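Local coordinates for protein lovastatin nonaketide synthase, polyketide synthase component (Aspergillus terreus, PDB 7CPX) that assembles the dihydromonacolin L nonaketide of lovastatin from malonyl-CoA as a homodimeric multidomain polyketide synthase that works with the partner protein LovC, at residues V517-A523 with W895-A900; V588-D592 with T607-Q611; L1152-L1157 with L1167-S1172; V1724-A1730 with V1756-D1762. The protein carries 2 engineered substitutions. All blocks are in the same frame, centred on the assembly; numbering follows the deposited sequence.

In the fold
A long multidomain chain can be read as a series of closures, some wide and some local. Contact 1 makes the widest: segment 517-523, which runs into strand 520-524, is met again by the helix end at 895-900, with 371 residues between them. Contact 2 is nested inside that loop, a short closure within the malonyl transacylase domain, its centre about 36 Å from that of contact 1. The other two follow in series. Contact 3 folds the dehydratase chain back on itself in the C-terminal hotdog. Contact 4 pairs strands 1720-1728 and 1755-1761, which helix 1735-1750 connects, about 134 Å from contact 1 between centres and on the opposite side of the chain's centre.

Contact 1 (V517-A523 with W895-A900); sequences VLPFRRA and WERFGA
Arg521 lays its aliphatic stem across the indole of Trp895, with CB 3.6 Å from CZ3 and CD over one ring face. Its chain is extended from CG to NE, which carries CD on to the backbone of the helix end, 3.3 Å from Glu896 O. The guanidinium is steeply inclined to the indole, their planes 71° apart, so the methylenes and not the charged group cover the ring. Trp895 leaves its helix with CG anti to the backbone N (chi1 -176°), a rotation that turns the indole to the strand. Past its pyrrole side comes Val517, whose CG2 lies 3.8 Å from Trp895 NE1 and 4.1 Å from Ala900 CB. The other branch, CG1, reaches Gly899 CA at 3.7 Å, where the chain leaves the helix with positive phi.

The strand belongs to a three-stranded antiparallel sheet, consistent with the linker domain that joins ketosynthase and acyltransferase in this family. Helix 883-898 packs on it, and Trp895 also touches Val476 and Ser478 of the neighbouring strand 475-479.

Glu896 stretches out beyond CG beside Arg522, the two side chains pointing the same way. The salt bridge from Arg522 NE to Glu896 OE2 is long, at 3.8 Å, and the bond from Ala523 N to the same oxygen is weak, bent to 116°. A firmer hold on Arg522 comes from its own strand: bent at chi2, it brings NE to 3.1 Å from Ala523 O, above the carbonyl plane, while NH1 bonds to Ile544 O.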
# COMPACT_ATOMS: atom_id res chain seq x y z
N VAL A 517 41.44 -32.63 -11.37
CA VAL A 517 41.57 -32.30 -12.79
C VAL A 517 40.24 -31.73 -13.27
O VAL A 517 39.17 -32.22 -12.90
CB VAL A 517 41.97 -33.54 -13.60
CG1 VAL A 517 42.04 -33.19 -15.08
CG2 VAL A 517 43.31 -34.08 -13.12
N LEU A 518 40.32 -30.70 -14.10
CA LEU A 518 39.16 -29.95 -14.55
C LEU A 518 39.26 -29.72 -16.05
O LEU A 518 40.35 -29.79 -16.63
CB LEU A 518 39.05 -28.62 -13.80
CG LEU A 518 38.89 -28.80 -12.29
CD1 LEU A 518 38.96 -27.47 -11.56
CD2 LEU A 518 37.58 -29.49 -11.96
N PRO A 519 38.12 -29.44 -16.72
CA PRO A 519 38.11 -29.39 -18.19
C PRO A 519 39.24 -28.57 -18.79
O PRO A 519 40.03 -29.09 -19.59
CB PRO A 519 36.75 -28.77 -18.50
CG PRO A 519 35.89 -29.17 -17.35
CD PRO A 519 36.79 -29.17 -16.15
N PHE A 520 39.33 -27.29 -18.43
CA PHE A 520 40.40 -26.44 -18.95
C PHE A 520 41.69 -26.77 -18.22
O PHE A 520 41.75 -26.67 -16.99
CB PHE A 520 40.03 -24.97 -18.80
CG PHE A 520 38.88 -24.54 -19.66
CD1 PHE A 520 37.58 -24.73 -19.24
CD2 PHE A 520 39.10 -23.96 -20.90
CE1 PHE A 520 36.52 -24.34 -20.04
CE2 PHE A 520 38.05 -23.57 -21.70
CZ PHE A 520 36.75 -23.76 -21.27
N ARG A 521 42.71 -27.15 -18.97
CA ARG A 521 43.96 -27.64 -18.41
C ARG A 521 45.13 -26.83 -18.94
O ARG A 521 45.12 -26.36 -20.07
CB ARG A 521 44.18 -29.12 -18.75
CG ARG A 521 43.12 -30.07 -18.23
CD ARG A 521 43.31 -31.46 -18.82
NE ARG A 521 42.39 -32.43 -18.26
CZ ARG A 521 41.14 -32.62 -18.69
NH1 ARG A 521 40.63 -31.90 -19.66
NH2 ARG A 521 40.40 -33.56 -18.11
N ARG A 522 46.15 -26.68 -18.09
CA ARG A 522 47.44 -26.16 -18.52
C ARG A 522 48.53 -26.83 -17.70
O ARG A 522 48.29 -27.28 -16.57
CB ARG A 522 47.53 -24.64 -18.38
CG ARG A 522 48.87 -24.04 -18.80
CD ARG A 522 49.23 -24.36 -20.25
NE ARG A 522 50.63 -24.07 -20.55
CZ ARG A 522 51.06 -22.98 -21.18
NH1 ARG A 522 50.23 -22.03 -21.59
NH2 ARG A 522 52.37 -22.84 -21.39
N ALA A 523 49.71 -26.92 -18.28
CA ALA A 523 50.86 -27.53 -17.63
C ALA A 523 52.08 -26.66 -17.87
O ALA A 523 52.28 -26.15 -18.98
CB ALA A 523 51.09 -28.95 -18.14
N TRP A 895 49.32 -35.05 -19.60
CA TRP A 895 48.33 -34.64 -18.61
C TRP A 895 47.27 -33.74 -19.24
O TRP A 895 46.07 -34.00 -19.11
CB TRP A 895 49.01 -33.93 -17.44
CG TRP A 895 48.07 -33.56 -16.35
CD1 TRP A 895 47.64 -34.37 -15.34
CD2 TRP A 895 47.43 -32.30 -16.15
NE1 TRP A 895 46.77 -33.69 -14.52
CE2 TRP A 895 46.63 -32.41 -14.99
CE3 TRP A 895 47.46 -31.08 -16.83
CZ2 TRP A 895 45.87 -31.35 -14.51
CZ3 TRP A 895 46.70 -30.03 -16.35
CH2 TRP A 895 45.92 -30.17 -15.20
N GLU A 896 47.70 -32.71 -19.96
CA GLU A 896 46.74 -31.81 -20.60
C GLU A 896 45.81 -32.57 -21.53
O GLU A 896 44.69 -32.12 -21.79
CB GLU A 896 47.48 -30.71 -21.36
CG GLU A 896 48.23 -29.73 -20.47
CD GLU A 896 48.94 -28.66 -21.27
OE1 GLU A 896 48.90 -28.71 -22.52
OE2 GLU A 896 49.55 -27.76 -20.64
N ARG A 897 46.25 -33.71 -22.05
CA ARG A 897 45.41 -34.48 -22.96
C ARG A 897 44.48 -35.44 -22.23
O ARG A 897 43.31 -35.57 -22.62
CB ARG A 897 46.27 -35.24 -23.96
CG ARG A 897 46.31 -34.61 -25.35
CD ARG A 897 46.74 -33.15 -25.30
NE ARG A 897 46.54 -32.49 -26.58
CZ ARG A 897 46.87 -31.23 -26.83
NH1 ARG A 897 47.44 -30.47 -25.91
NH2 ARG A 897 46.61 -30.71 -28.03
N PHE A 898 44.95 -36.13 -21.19
CA PHE A 898 44.15 -37.19 -20.57
C PHE A 898 44.20 -37.11 -19.05
O PHE A 898 44.39 -38.12 -18.37
CB PHE A 898 44.61 -38.56 -21.04
CG PHE A 898 44.91 -38.63 -22.51
CD1 PHE A 898 43.89 -38.53 -23.44
CD2 PHE A 898 46.20 -38.79 -22.95
CE1 PHE A 898 44.16 -38.59 -24.79
CE2 PHE A 898 46.48 -38.85 -24.30
CZ PHE A 898 45.46 -38.76 -25.22
N GLY A 899 44.05 -35.91 -18.49
CA GLY A 899 43.89 -35.78 -17.05
C GLY A 899 44.96 -36.53 -16.28
O GLY A 899 46.10 -36.69 -16.73
N ALA A 900 44.58 -36.99 -15.09
CA ALA A 900 45.48 -37.80 -14.28
C ALA A 900 45.60 -39.22 -14.82
O ALA A 900 46.60 -39.90 -14.53
CB ALA A 900 45.00 -37.84 -12.83

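Contact 2 (V588-D592 with T607-Q611); sequences VRELD and TLLDQ
Leu609 packs against one side of helix 582-596, and its side chain can be followed atom by atom. Its CB rests 3.7 Å from Val588 CG1, the two side chains sliding past each other in opposite directions. Leu609 CG lies near both that methyl and the Asp592 carboxylate, 3.9 Å from Asp592 OD1. At the tip, Leu609 CD1 reaches Leu591 CB at 3.7 Å. A chi1 of -57° keeps CG beside the backbone N of Leu609 and directs the chain toward Val588, Leu591 and Asp592.

Both segments are part of the malonyl-CoA:ACP transacylase domain, where the connection following helix 582-596 turns back along that helix on its way to helix 624-644. Leu609 and Leu591 both touch Ala633 of helix 624-644, so the apolar side of this contact continues into a third element.

Along the more exposed margin, charges take over. Arg589 starts out away from the loop, but bends at chi2 and chi3 bring its guanidinium round toward Asp592 and the loop. NE and NH2 together grip one oxygen, Asp592 OD2, side-on and in the guanidinium plane. Arg589 NE, 3.0 Å away, meets the anti lone pair of Asp592 OD2, and Arg589 NH2 arrives at 2.6 Å from Asp592 OD2, nearly in line with its C-O bond. From the guanidinium edge NH2 also reaches Asp610 OD1 at 3.1 Å in a salt bridge whose hydrogen bond is weak. Asp592 OD2 and Asp610 OD2 stand 4.1 Å apart, and the arginine shared by the two carboxylates probably offsets their mutual repulsion.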
# COMPACT_ATOMS: atom_id res chain seq x y z
N VAL A 588 72.01 -45.43 -15.92
CA VAL A 588 73.25 -45.30 -16.67
C VAL A 588 74.29 -46.29 -16.17
O VAL A 588 75.09 -46.82 -16.94
CB VAL A 588 73.76 -43.85 -16.61
CG1 VAL A 588 75.23 -43.78 -17.01
CG2 VAL A 588 72.93 -42.96 -17.51
N ARG A 589 74.32 -46.53 -14.85
CA ARG A 589 75.23 -47.53 -14.31
C ARG A 589 74.88 -48.92 -14.83
O ARG A 589 75.77 -49.72 -15.16
CB ARG A 589 75.20 -47.51 -12.78
CG ARG A 589 75.80 -46.26 -12.16
CD ARG A 589 77.31 -46.19 -12.36
NE ARG A 589 77.67 -45.64 -13.67
CZ ARG A 589 77.84 -44.35 -13.92
NH1 ARG A 589 77.69 -43.43 -12.97
NH2 ARG A 589 78.17 -43.96 -15.15
N GLU A 590 73.58 -49.23 -14.91
CA GLU A 590 73.17 -50.50 -15.50
C GLU A 590 73.59 -50.59 -16.96
O GLU A 590 74.04 -51.64 -17.43
CB GLU A 590 71.65 -50.67 -15.38
CG GLU A 590 71.16 -50.79 -13.94
CD GLU A 590 71.64 -52.07 -13.27
OE1 GLU A 590 72.22 -52.93 -13.96
OE2 GLU A 590 71.43 -52.20 -12.05
N LEU A 591 73.45 -49.49 -17.70
CA LEU A 591 73.89 -49.47 -19.10
C LEU A 591 75.40 -49.69 -19.20
O LEU A 591 75.87 -50.38 -20.11
CB LEU A 591 73.50 -48.15 -19.76
CG LEU A 591 72.01 -47.79 -19.82
CD1 LEU A 591 71.79 -46.58 -20.71
CD2 LEU A 591 71.16 -48.96 -20.30
N ASP A 592 76.16 -49.09 -18.29
CA ASP A 592 77.61 -49.30 -18.27
C ASP A 592 77.94 -50.76 -17.99
O ASP A 592 78.85 -51.34 -18.60
CB ASP A 592 78.26 -48.40 -17.22
CG ASP A 592 78.14 -46.93 -17.56
OD1 ASP A 592 78.31 -46.58 -18.75
OD2 ASP A 592 77.87 -46.13 -16.64
N THR A 607 82.76 -45.39 -23.37
CA THR A 607 81.53 -45.00 -22.69
C THR A 607 81.17 -43.57 -23.06
O THR A 607 81.77 -42.61 -22.58
CB THR A 607 81.71 -45.13 -21.18
OG1 THR A 607 82.24 -46.43 -20.87
CG2 THR A 607 80.37 -44.96 -20.46
N LEU A 608 80.17 -43.42 -23.93
CA LEU A 608 79.59 -42.11 -24.18
C LEU A 608 78.87 -41.58 -22.95
O LEU A 608 78.77 -40.37 -22.75
CB LEU A 608 78.63 -42.18 -25.36
CG LEU A 608 77.42 -43.10 -25.14
CD1 LEU A 608 76.21 -42.33 -24.66
CD2 LEU A 608 77.11 -43.88 -26.40
N LEU A 609 78.36 -42.49 -22.11
CA LEU A 609 77.63 -42.09 -20.91
C LEU A 609 78.49 -41.27 -19.96
O LEU A 609 77.94 -40.52 -19.15
CB LEU A 609 77.10 -43.34 -20.20
CG LEU A 609 76.21 -44.24 -21.05
CD1 LEU A 609 76.10 -45.64 -20.46
CD2 LEU A 609 74.83 -43.63 -21.20
N ASP A 610 79.81 -41.39 -20.05
CA ASP A 610 80.73 -40.63 -19.21
C ASP A 610 81.70 -39.79 -20.03
O ASP A 610 82.62 -39.20 -19.45
CB ASP A 610 81.51 -41.57 -18.29
CG ASP A 610 80.60 -42.43 -17.43
OD1 ASP A 610 79.48 -41.98 -17.11
OD2 ASP A 610 81.00 -43.56 -17.08
N GLN A 611 81.53 -39.71 -21.35
CA GLN A 611 82.45 -38.98 -22.20
C GLN A 611 81.72 -37.95 -23.06
O GLN A 611 82.25 -36.87 -23.31
CB GLN A 611 83.23 -39.95 -23.09
CG GLN A 611 84.14 -40.90 -22.32
CD GLN A 611 84.76 -41.96 -23.21
OE1 GLN A 611 84.53 -41.98 -24.42
NE2 GLN A 611 85.54 -42.85 -22.62

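Contact 3 (L1152-L1157 with L1167-S1172); sequences LDFIPL and LLHPAS
The dehydratase domain carries an HPxxxD sequence in its C-terminal hotdog, here running from His1169 to Asp1174, the predicted proton donor, and the loop 1152-1157 packs directly on the start of it. His1169, at the N-cap position of helix 1170-1184, is the chief point of contact. Its chi1 of -172° swings the imidazole away from the backbone N and out toward the loop, where it is enclosed from several directions. Leu1157 CD2 lies over one face, 4.0 Å from His1169 ND1, while Ala1171 CB covers the opposite face, offset toward the rim. Ile1155 O meets the ring at its edge, in plane. Ile1155 also brings CG2 to 3.3 Å from His1169 CD2, obliquely to the ring, and its CD1 lies 4.1 Å from His1169 NE2. That nitrogen has a partner beyond the loop, bonding to Asp1134 OD2, and Trp981 meets the ring edge-to-face, so several elements probably fix its rotation.

Leu1157 continues past the histidine, its CD2 3.6 Å from Pro1170 CD. Nearer the start of the loop, Phe1154, the centre of an inverse gamma turn, sends its CZ to 3.4 Å from Leu1168 CD2, the two side chains crossing at about a right angle. Ser1172 OG turns back to donate to His1169 O at 2.6 Å, pinning the first turn of the helix.

Leu1168 and Pro1170 also touch Val1000 of helix 995-1012 in the N-terminal hotdog. Ala1171 lies about 8 Å, side chain to side chain, from the predicted proton acceptor His985, placing this helix start beside the predicted active site of a double-hotdog dehydratase.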
# COMPACT_ATOMS: atom_id res chain seq x y z
N LEU A 1152 2.59 26.65 25.94
CA LEU A 1152 2.69 25.20 26.06
C LEU A 1152 4.09 24.77 25.66
O LEU A 1152 4.70 25.38 24.78
CB LEU A 1152 1.64 24.49 25.20
CG LEU A 1152 1.69 24.74 23.69
CD1 LEU A 1152 2.60 23.75 23.00
CD2 LEU A 1152 0.30 24.69 23.10
N ASP A 1153 4.59 23.73 26.31
CA ASP A 1153 5.95 23.26 26.05
C ASP A 1153 6.01 22.58 24.69
O ASP A 1153 5.38 21.54 24.48
CB ASP A 1153 6.40 22.31 27.16
CG ASP A 1153 6.46 22.99 28.51
OD1 ASP A 1153 6.26 24.22 28.58
OD2 ASP A 1153 6.72 22.29 29.51
N PHE A 1154 6.77 23.17 23.77
CA PHE A 1154 7.01 22.56 22.46
C PHE A 1154 8.08 21.47 22.60
O PHE A 1154 9.16 21.53 22.02
CB PHE A 1154 7.42 23.62 21.45
CG PHE A 1154 7.26 23.20 20.02
CD1 PHE A 1154 6.06 23.37 19.36
CD2 PHE A 1154 8.32 22.63 19.33
CE1 PHE A 1154 5.91 22.99 18.05
CE2 PHE A 1154 8.18 22.24 18.02
CZ PHE A 1154 6.97 22.42 17.37
N ILE A 1155 7.74 20.47 23.40
CA ILE A 1155 8.72 19.43 23.74
C ILE A 1155 9.20 18.76 22.45
O ILE A 1155 8.36 18.36 21.62
CB ILE A 1155 8.10 18.40 24.70
CG1 ILE A 1155 9.08 17.26 24.98
CG2 ILE A 1155 6.78 17.87 24.15
CD1 ILE A 1155 8.65 16.33 26.08
N PRO A 1156 10.50 18.63 22.23
CA PRO A 1156 10.98 18.00 21.00
C PRO A 1156 10.84 16.49 21.04
O PRO A 1156 10.93 15.86 22.09
CB PRO A 1156 12.45 18.42 20.94
CG PRO A 1156 12.84 18.57 22.36
CD PRO A 1156 11.62 19.08 23.08
N LEU A 1157 10.62 15.92 19.86
CA LEU A 1157 10.59 14.48 19.68
C LEU A 1157 11.49 14.12 18.51
O LEU A 1157 11.36 14.69 17.42
CB LEU A 1157 9.16 13.98 19.43
CG LEU A 1157 9.01 12.47 19.21
CD1 LEU A 1157 9.52 11.69 20.41
CD2 LEU A 1157 7.57 12.12 18.91
N LEU A 1167 8.76 16.99 13.36
CA LEU A 1167 8.09 18.28 13.28
C LEU A 1167 7.42 18.62 14.60
O LEU A 1167 7.60 19.72 15.15
CB LEU A 1167 7.06 18.27 12.16
CG LEU A 1167 7.62 18.16 10.74
CD1 LEU A 1167 6.49 18.02 9.74
CD2 LEU A 1167 8.47 19.37 10.42
N LEU A 1168 6.64 17.69 15.13
CA LEU A 1168 5.87 17.91 16.35
C LEU A 1168 5.96 16.69 17.24
O LEU A 1168 5.88 15.55 16.76
CB LEU A 1168 4.40 18.21 16.04
CG LEU A 1168 4.06 19.61 15.54
CD1 LEU A 1168 2.65 19.62 14.97
CD2 LEU A 1168 4.18 20.62 16.67
N HIS A 1169 6.11 16.92 18.53
CA HIS A 1169 5.84 15.89 19.51
C HIS A 1169 4.33 15.81 19.68
O HIS A 1169 3.71 16.79 20.12
CB HIS A 1169 6.52 16.21 20.83
CG HIS A 1169 6.46 15.10 21.84
ND1 HIS A 1169 5.53 14.09 21.79
CD2 HIS A 1169 7.23 14.86 22.93
CE1 HIS A 1169 5.72 13.27 22.81
NE2 HIS A 1169 6.75 13.71 23.51
N PRO A 1170 3.68 14.68 19.34
CA PRO A 1170 2.22 14.62 19.42
C PRO A 1170 1.67 15.11 20.75
O PRO A 1170 0.52 15.53 20.84
CB PRO A 1170 1.92 13.14 19.19
CG PRO A 1170 3.03 12.69 18.31
CD PRO A 1170 4.24 13.45 18.76
N ALA A 1171 2.50 15.06 21.80
CA ALA A 1171 2.09 15.62 23.08
C ALA A 1171 1.86 17.12 22.98
O ALA A 1171 0.86 17.64 23.49
CB ALA A 1171 3.15 15.32 24.14
N SER A 1172 2.76 17.83 22.30
CA SER A 1172 2.61 19.28 22.18
C SER A 1172 1.37 19.64 21.37
O SER A 1172 0.61 20.54 21.75
CB SER A 1172 3.86 19.89 21.54
OG SER A 1172 4.06 19.37 20.23

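Contact 4 (V1724-A1730 with V1756-D1762); sequences VWLTENA and VHVLDVD
Asp1760 OD1 accepts two sound bonds from the neighbouring strand and the turn after it, one from Ala1730 N at 2.7 Å and one from Thr1727 OG1 at 3.1 Å. Both donors approach from the same face of the carboxylate: the amide on the syn side, 34° out of the plane, the hydroxyl from farther above it. A chi1 of -171° swings the carboxylate away from the backbone N and toward the turn, and its OD2 makes a weak bond to Trp1731 N. One buried carboxylate thus holds the turn that leaves strand 1720-1728.

Before that turn the backbones run parallel. Trp1725 N bonds to His1757 O at 2.9 Å and Thr1727 N to Leu1759 O at the same length, while Leu1759 N and Val1761 N return bonds to Trp1725 O and Thr1727 O.

Leu1726 and Leu1759 lie side by side, Leu1726 CD2 3.5 Å from Leu1759 CB, on the face covered by helix 1775-1784. Across the sheet, Trp1725 presents its ring edge to His1757 O and sets CZ3 3.7 Å from Val1756 CG1, with Leu1744 of helix 1735-1750 beside it. That helix connects the two strands, completing a beta-alpha-beta crossover as in Rossmann-like folds, consistent with the noncatalytic pseudo-ketoreductase of such synthases.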
# COMPACT_ATOMS: atom_id res chain seq x y z
N VAL A 1724 -40.96 32.64 63.98
CA VAL A 1724 -41.81 32.81 62.81
C VAL A 1724 -41.94 34.30 62.54
O VAL A 1724 -42.32 35.07 63.43
CB VAL A 1724 -43.20 32.18 63.01
CG1 VAL A 1724 -44.01 32.24 61.72
CG2 VAL A 1724 -43.07 30.75 63.50
N TRP A 1725 -41.63 34.71 61.31
CA TRP A 1725 -41.82 36.08 60.86
C TRP A 1725 -43.06 36.15 59.97
O TRP A 1725 -43.35 35.21 59.22
CB TRP A 1725 -40.60 36.58 60.09
CG TRP A 1725 -39.41 36.86 60.96
CD1 TRP A 1725 -39.00 38.07 61.41
CD2 TRP A 1725 -38.48 35.90 61.47
NE1 TRP A 1725 -37.87 37.93 62.18
CE2 TRP A 1725 -37.53 36.60 62.23
CE3 TRP A 1725 -38.36 34.51 61.36
CZ2 TRP A 1725 -36.47 35.97 62.89
CZ3 TRP A 1725 -37.31 33.88 62.00
CH2 TRP A 1725 -36.38 34.61 62.76
N LEU A 1726 -43.80 37.25 60.08
CA LEU A 1726 -44.97 37.50 59.26
C LEU A 1726 -44.71 38.71 58.38
O LEU A 1726 -44.35 39.78 58.89
CB LEU A 1726 -46.21 37.73 60.12
CG LEU A 1726 -46.59 36.62 61.10
CD1 LEU A 1726 -47.94 36.93 61.72
CD2 LEU A 1726 -46.62 35.27 60.40
N THR A 1727 -44.89 38.55 57.08
CA THR A 1727 -44.68 39.61 56.11
C THR A 1727 -45.95 39.84 55.32
O THR A 1727 -46.71 38.90 55.06
CB THR A 1727 -43.53 39.27 55.16
OG1 THR A 1727 -43.93 38.23 54.26
CG2 THR A 1727 -42.31 38.81 55.94
N GLU A 1728 -46.18 41.09 54.93
CA GLU A 1728 -47.38 41.47 54.18
C GLU A 1728 -46.99 41.59 52.71
O GLU A 1728 -46.56 42.65 52.24
CB GLU A 1728 -47.97 42.77 54.71
CG GLU A 1728 -49.16 43.28 53.93
CD GLU A 1728 -49.83 44.47 54.59
OE1 GLU A 1728 -49.30 44.96 55.60
OE2 GLU A 1728 -50.89 44.92 54.09
N ASN A 1729 -47.16 40.49 51.97
CA ASN A 1729 -46.86 40.45 50.54
C ASN A 1729 -45.44 40.96 50.28
O ASN A 1729 -45.22 41.88 49.49
CB ASN A 1729 -47.89 41.26 49.75
CG ASN A 1729 -48.09 40.72 48.35
OD1 ASN A 1729 -47.30 39.91 47.87
ND2 ASN A 1729 -49.16 41.15 47.70
N ALA A 1730 -44.48 40.34 50.96
CA ALA A 1730 -43.09 40.80 50.88
C ALA A 1730 -42.58 40.75 49.45
O ALA A 1730 -41.97 41.72 48.96
CB ALA A 1730 -42.21 39.94 51.78
N VAL A 1756 -36.52 28.45 61.72
CA VAL A 1756 -36.84 29.72 61.08
C VAL A 1756 -38.02 29.49 60.14
O VAL A 1756 -37.98 28.59 59.29
CB VAL A 1756 -35.64 30.28 60.31
CG1 VAL A 1756 -36.06 31.45 59.45
CG2 VAL A 1756 -34.54 30.69 61.28
N HIS A 1757 -39.06 30.30 60.29
CA HIS A 1757 -40.21 30.25 59.41
C HIS A 1757 -40.60 31.65 58.98
O HIS A 1757 -40.45 32.61 59.74
CB HIS A 1757 -41.40 29.56 60.07
CG HIS A 1757 -41.13 28.13 60.45
ND1 HIS A 1757 -41.83 27.08 59.90
CD2 HIS A 1757 -40.24 27.59 61.30
CE1 HIS A 1757 -41.38 25.95 60.41
NE2 HIS A 1757 -40.41 26.23 61.26
N VAL A 1758 -41.10 31.77 57.75
CA VAL A 1758 -41.59 33.03 57.22
C VAL A 1758 -42.94 32.79 56.58
O VAL A 1758 -43.13 31.80 55.86
CB VAL A 1758 -40.60 33.64 56.20
CG1 VAL A 1758 -39.19 33.63 56.76
CG2 VAL A 1758 -40.66 32.89 54.88
N LEU A 1759 -43.88 33.68 56.84
CA LEU A 1759 -45.25 33.58 56.34
C LEU A 1759 -45.56 34.85 55.57
O LEU A 1759 -45.73 35.92 56.17
CB LEU A 1759 -46.23 33.37 57.49
CG LEU A 1759 -47.18 32.18 57.34
CD1 LEU A 1759 -47.93 31.93 58.63
CD2 LEU A 1759 -48.15 32.42 56.20
N ASP A 1760 -45.62 34.74 54.25
CA ASP A 1760 -45.92 35.88 53.38
C ASP A 1760 -47.41 35.88 53.07
O ASP A 1760 -47.93 34.92 52.50
CB ASP A 1760 -45.09 35.80 52.10
CG ASP A 1760 -45.20 37.07 51.27
OD1 ASP A 1760 -45.75 38.07 51.78
OD2 ASP A 1760 -44.73 37.07 50.11
N VAL A 1761 -48.08 36.97 53.42
CA VAL A 1761 -49.52 37.10 53.27
C VAL A 1761 -49.78 38.19 52.25
O VAL A 1761 -49.38 39.35 52.45
CB VAL A 1761 -50.20 37.43 54.61
CG1 VAL A 1761 -51.71 37.35 54.48
CG2 VAL A 1761 -49.70 36.49 55.69
N ASP A 1762 -50.45 37.83 51.15
CA ASP A 1762 -50.81 38.83 50.15
C ASP A 1762 -51.72 39.91 50.73
O ASP A 1762 -51.69 41.05 50.25
CB ASP A 1762 -51.50 38.15 48.96
CG ASP A 1762 -52.72 37.36 49.37
OD1 ASP A 1762 -53.00 37.28 50.58
OD2 ASP A 1762 -53.40 36.81 48.47